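Local coordinates for protein pseudoalteromonas arctica PAMC 21717 (Pseudoalteromonas arctica, PDB 5YL7) that probably hydrolyses peptide bonds as a cold-active, calcium-binding serine protease of the subtilase family, at residues T2-Y14 with T107-V121. Residues are numbered along the deposited sequence; the frame is centred on the assembly and turned at random.
Sequences TPNDPRFDDQWHY and TVAAVTNNGEGVAGV. With CA (calcium ion), chain C.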
# COMPACT_ATOMS: atom_id res chain seq x y z
N THR A 2 -1.77 5.64 22.16
CA THR A 2 -2.17 6.66 21.21
C THR A 2 -0.97 7.50 20.97
O THR A 2 -0.42 8.08 21.91
CB THR A 2 -3.32 7.59 21.79
OG1 THR A 2 -4.47 6.73 22.05
CG2 THR A 2 -3.71 8.62 20.84
N PRO A 3 -0.48 7.66 19.75
CA PRO A 3 0.63 8.54 19.54
C PRO A 3 0.35 10.00 19.67
O PRO A 3 -0.76 10.40 19.61
CB PRO A 3 1.13 8.14 18.19
CG PRO A 3 -0.05 7.71 17.50
CD PRO A 3 -0.96 7.01 18.52
N ASN A 4 1.45 10.73 19.76
CA ASN A 4 1.34 12.15 19.94
C ASN A 4 1.30 13.05 18.71
O ASN A 4 1.14 14.24 18.72
CB ASN A 4 2.50 12.63 20.86
CG ASN A 4 3.79 12.72 20.17
OD1 ASN A 4 3.95 12.60 18.95
ND2 ASN A 4 4.81 13.16 20.93
N ASP A 5 1.24 12.36 17.53
CA ASP A 5 1.25 13.12 16.31
C ASP A 5 0.01 14.01 16.19
O ASP A 5 -1.09 13.50 16.38
CB ASP A 5 1.40 12.14 15.12
CG ASP A 5 2.58 11.23 15.29
OD1 ASP A 5 2.47 10.31 16.10
OD2 ASP A 5 3.66 11.44 14.71
N PRO A 6 0.17 15.28 15.80
CA PRO A 6 -0.94 16.20 15.91
C PRO A 6 -2.06 15.92 14.94
O PRO A 6 -3.20 16.32 15.17
CB PRO A 6 -0.32 17.56 15.66
CG PRO A 6 1.00 17.20 14.92
CD PRO A 6 1.47 15.96 15.52
N ARG A 7 -1.80 15.26 13.81
CA ARG A 7 -2.86 14.86 12.90
C ARG A 7 -3.46 13.49 13.16
O ARG A 7 -4.34 13.06 12.40
CB ARG A 7 -2.38 14.97 11.45
CG ARG A 7 -1.91 16.33 11.06
CD ARG A 7 -2.94 17.36 11.10
NE ARG A 7 -3.96 17.20 10.11
CZ ARG A 7 -3.94 17.57 8.87
NH1 ARG A 7 -2.87 18.12 8.30
NH2 ARG A 7 -5.02 17.36 8.10
N PHE A 8 -3.04 12.76 14.16
CA PHE A 8 -3.61 11.44 14.49
C PHE A 8 -5.07 11.49 14.59
O PHE A 8 -5.77 10.61 14.08
CB PHE A 8 -2.98 10.87 15.74
CG PHE A 8 -3.55 9.55 16.12
CD1 PHE A 8 -3.23 8.37 15.47
CD2 PHE A 8 -4.50 9.51 17.13
CE1 PHE A 8 -3.85 7.19 15.86
CE2 PHE A 8 -5.08 8.36 17.51
CZ PHE A 8 -4.77 7.21 16.89
N ASP A 9 -5.65 12.50 15.25
CA ASP A 9 -7.07 12.50 15.40
C ASP A 9 -7.84 12.61 14.08
O ASP A 9 -8.98 12.14 13.97
CB ASP A 9 -7.56 13.68 16.33
CG ASP A 9 -7.30 13.40 17.80
OD1 ASP A 9 -6.88 12.28 18.23
OD2 ASP A 9 -7.44 14.41 18.52
N ASP A 10 -7.23 13.20 13.06
CA ASP A 10 -7.80 13.26 11.73
C ASP A 10 -7.73 11.87 11.00
O ASP A 10 -8.46 11.67 10.04
CB ASP A 10 -7.09 14.33 10.85
CG ASP A 10 -7.34 15.79 11.27
OD1 ASP A 10 -8.45 15.99 11.80
OD2 ASP A 10 -6.43 16.60 11.12
N GLN A 11 -6.88 11.00 11.51
CA GLN A 11 -6.71 9.67 10.90
C GLN A 11 -7.71 8.71 11.52
O GLN A 11 -7.42 7.74 12.15
CB GLN A 11 -5.25 9.20 11.09
CG GLN A 11 -4.29 10.08 10.31
CD GLN A 11 -2.88 9.62 10.38
OE1 GLN A 11 -2.22 9.63 11.44
NE2 GLN A 11 -2.36 9.13 9.24
N TRP A 12 -9.00 9.00 11.18
CA TRP A 12 -10.13 8.21 11.69
C TRP A 12 -9.97 6.72 11.43
O TRP A 12 -10.45 5.85 12.16
CB TRP A 12 -11.46 8.71 11.07
CG TRP A 12 -11.48 8.72 9.58
CD1 TRP A 12 -11.20 9.71 8.74
CD2 TRP A 12 -11.79 7.57 8.74
NE1 TRP A 12 -11.25 9.30 7.45
CE2 TRP A 12 -11.60 7.97 7.42
CE3 TRP A 12 -12.19 6.25 8.97
CZ2 TRP A 12 -11.77 7.09 6.32
CZ3 TRP A 12 -12.35 5.40 7.88
CH2 TRP A 12 -12.17 5.83 6.59
N HIS A 13 -9.33 6.47 10.27
CA HIS A 13 -9.12 5.15 9.75
C HIS A 13 -8.23 4.26 10.62
O HIS A 13 -8.18 3.06 10.45
CB HIS A 13 -8.65 5.23 8.31
CG HIS A 13 -7.65 6.30 8.06
ND1 HIS A 13 -6.29 6.05 8.13
CD2 HIS A 13 -7.80 7.66 7.80
CE1 HIS A 13 -5.69 7.25 7.94
NE2 HIS A 13 -6.54 8.24 7.73
N TYR A 14 -7.52 4.83 11.59
CA TYR A 14 -6.75 4.09 12.55
C TYR A 14 -7.46 3.69 13.81
O TYR A 14 -7.04 2.75 14.45
CB TYR A 14 -5.49 4.87 12.95
CG TYR A 14 -4.45 5.13 11.84
CD1 TYR A 14 -4.47 4.43 10.63
CD2 TYR A 14 -3.46 6.07 12.07
CE1 TYR A 14 -3.49 4.69 9.69
CE2 TYR A 14 -2.50 6.30 11.14
CZ TYR A 14 -2.49 5.60 9.95
OH TYR A 14 -1.50 5.83 8.98
N THR A 107 1.13 5.60 5.00
CA THR A 107 0.18 4.78 5.71
C THR A 107 0.87 3.58 6.31
O THR A 107 0.60 3.17 7.45
CB THR A 107 -1.00 4.32 4.78
OG1 THR A 107 -1.62 5.53 4.30
CG2 THR A 107 -1.92 3.42 5.44
N VAL A 108 1.81 2.99 5.57
CA VAL A 108 2.55 1.85 6.14
C VAL A 108 3.42 2.25 7.33
O VAL A 108 3.36 1.57 8.38
CB VAL A 108 3.44 1.17 5.10
CG1 VAL A 108 4.25 0.03 5.75
CG2 VAL A 108 2.58 0.67 3.91
N ALA A 109 4.17 3.32 7.22
CA ALA A 109 5.25 3.57 8.19
C ALA A 109 5.65 5.06 8.28
O ALA A 109 6.82 5.34 8.54
CB ALA A 109 6.41 2.67 7.90
N ALA A 110 4.72 6.01 8.29
CA ALA A 110 5.06 7.37 8.68
C ALA A 110 5.69 7.31 10.08
O ALA A 110 5.34 6.54 10.95
CB ALA A 110 3.88 8.29 8.72
N VAL A 111 6.62 8.27 10.26
CA VAL A 111 7.31 8.41 11.54
C VAL A 111 6.33 8.87 12.59
O VAL A 111 5.62 9.85 12.37
CB VAL A 111 8.48 9.36 11.40
CG1 VAL A 111 9.14 9.51 12.82
CG2 VAL A 111 9.53 8.94 10.37
N THR A 112 6.22 8.14 13.67
CA THR A 112 5.18 8.28 14.65
C THR A 112 5.82 8.65 16.02
O THR A 112 6.93 8.28 16.32
CB THR A 112 4.37 6.99 14.67
OG1 THR A 112 3.81 6.83 13.34
CG2 THR A 112 3.24 6.97 15.63
N ASN A 113 4.98 9.36 16.79
CA ASN A 113 5.43 9.84 18.15
C ASN A 113 6.50 10.78 18.02
O ASN A 113 7.29 10.94 18.99
CB ASN A 113 5.80 8.68 19.05
CG ASN A 113 4.64 8.16 19.69
OD1 ASN A 113 3.81 8.94 20.20
ND2 ASN A 113 4.61 6.83 19.79
N ASN A 114 6.61 11.54 16.94
CA ASN A 114 7.59 12.60 16.74
C ASN A 114 6.99 13.99 16.85
O ASN A 114 7.60 14.96 16.44
CB ASN A 114 8.41 12.42 15.44
CG ASN A 114 7.54 12.56 14.18
OD1 ASN A 114 6.30 12.42 14.24
ND2 ASN A 114 8.16 12.90 13.08
N GLY A 115 5.75 14.09 17.32
CA GLY A 115 5.15 15.36 17.50
C GLY A 115 4.84 16.17 16.33
O GLY A 115 4.59 17.40 16.34
N GLU A 116 4.83 15.49 15.13
CA GLU A 116 4.76 16.13 13.85
C GLU A 116 3.80 15.33 12.92
O GLU A 116 3.92 14.11 12.95
CB GLU A 116 6.14 16.17 13.15
CG GLU A 116 6.19 16.88 11.86
CD GLU A 116 7.64 16.99 11.32
OE1 GLU A 116 7.74 17.50 10.17
OE2 GLU A 116 8.60 16.54 12.03
N GLY A 117 2.96 15.98 12.19
CA GLY A 117 2.26 15.28 11.08
C GLY A 117 1.41 14.17 11.60
O GLY A 117 0.60 14.27 12.53
N VAL A 118 1.52 13.03 10.90
CA VAL A 118 0.71 11.83 11.00
C VAL A 118 1.35 10.65 11.68
O VAL A 118 2.60 10.74 12.00
CB VAL A 118 0.20 11.42 9.56
CG1 VAL A 118 -0.70 12.48 8.96
CG2 VAL A 118 1.37 11.16 8.66
N ALA A 119 0.60 9.56 11.84
CA ALA A 119 1.13 8.30 12.25
C ALA A 119 1.06 7.28 11.13
O ALA A 119 0.35 7.50 10.13
CB ALA A 119 0.40 7.82 13.49
N GLY A 120 1.82 6.22 11.29
CA GLY A 120 1.83 5.09 10.36
C GLY A 120 1.31 3.87 11.05
O GLY A 120 1.35 3.70 12.27
N VAL A 121 0.79 2.87 10.28
CA VAL A 121 0.24 1.66 10.86
C VAL A 121 1.30 0.82 11.50
O VAL A 121 1.10 0.30 12.61
CB VAL A 121 -0.50 0.88 9.74
CG1 VAL A 121 -0.95 -0.47 10.25
CG2 VAL A 121 -1.69 1.69 9.24
CA CA C . 4.57 11.89 12.58
O HOH W 1 7.65 13.64 20.31
O HOH W 2 -2.71 6.77 6.49
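Asp5 divides its carboxylate between metal and backbone: OD2 binds the calcium ion at 2.4 Å, while OD1 accepts a nearly straight bond from Asn113 N (2.8 Å, 166°) on its syn lone pair. A carboxylate suits this place, having one oxygen for the cation and another for an N-H. The 107-121 loop wraps the ion with Val111 O, Asn114 OD1, Glu116 O and Val118 O; Asp49 completes the site.

Side-chain amides then tie the two segments together. Asn113 OD1 accepts from Asn4 N, and Asn4 OD1 in turn accepts from Gly115 N at 2.8 Å; the two asparagine amide planes lie 76° apart. Extended beyond CG (chi2 -176°), Gln11 carries its amide, acceptor and donor together, out to the matching groups of Ala119: OE1 accepts from Ala119 N in the carbonyl plane (2.8 Å), and NE2 donates to Ala119 O. Tyr14 OH donates to that same oxygen at 2.7 Å, from above its carbonyl plane. With an alanine at Gln11, the N-H of Ala119 would probably lose its acceptor and its carbonyl one of two donors.

Apolar contacts fill in around these bonds. The small Ala119 CB fits among Pro3, Phe8 and Tyr14; Tyr14 CE1 meets Val121 CG2 at 3.5 Å.

Calcium and hydrogen bonds thus fasten the N-terminal segment to the loop after helix 100-109, consistent with the stabilising calcium site of subtilisins.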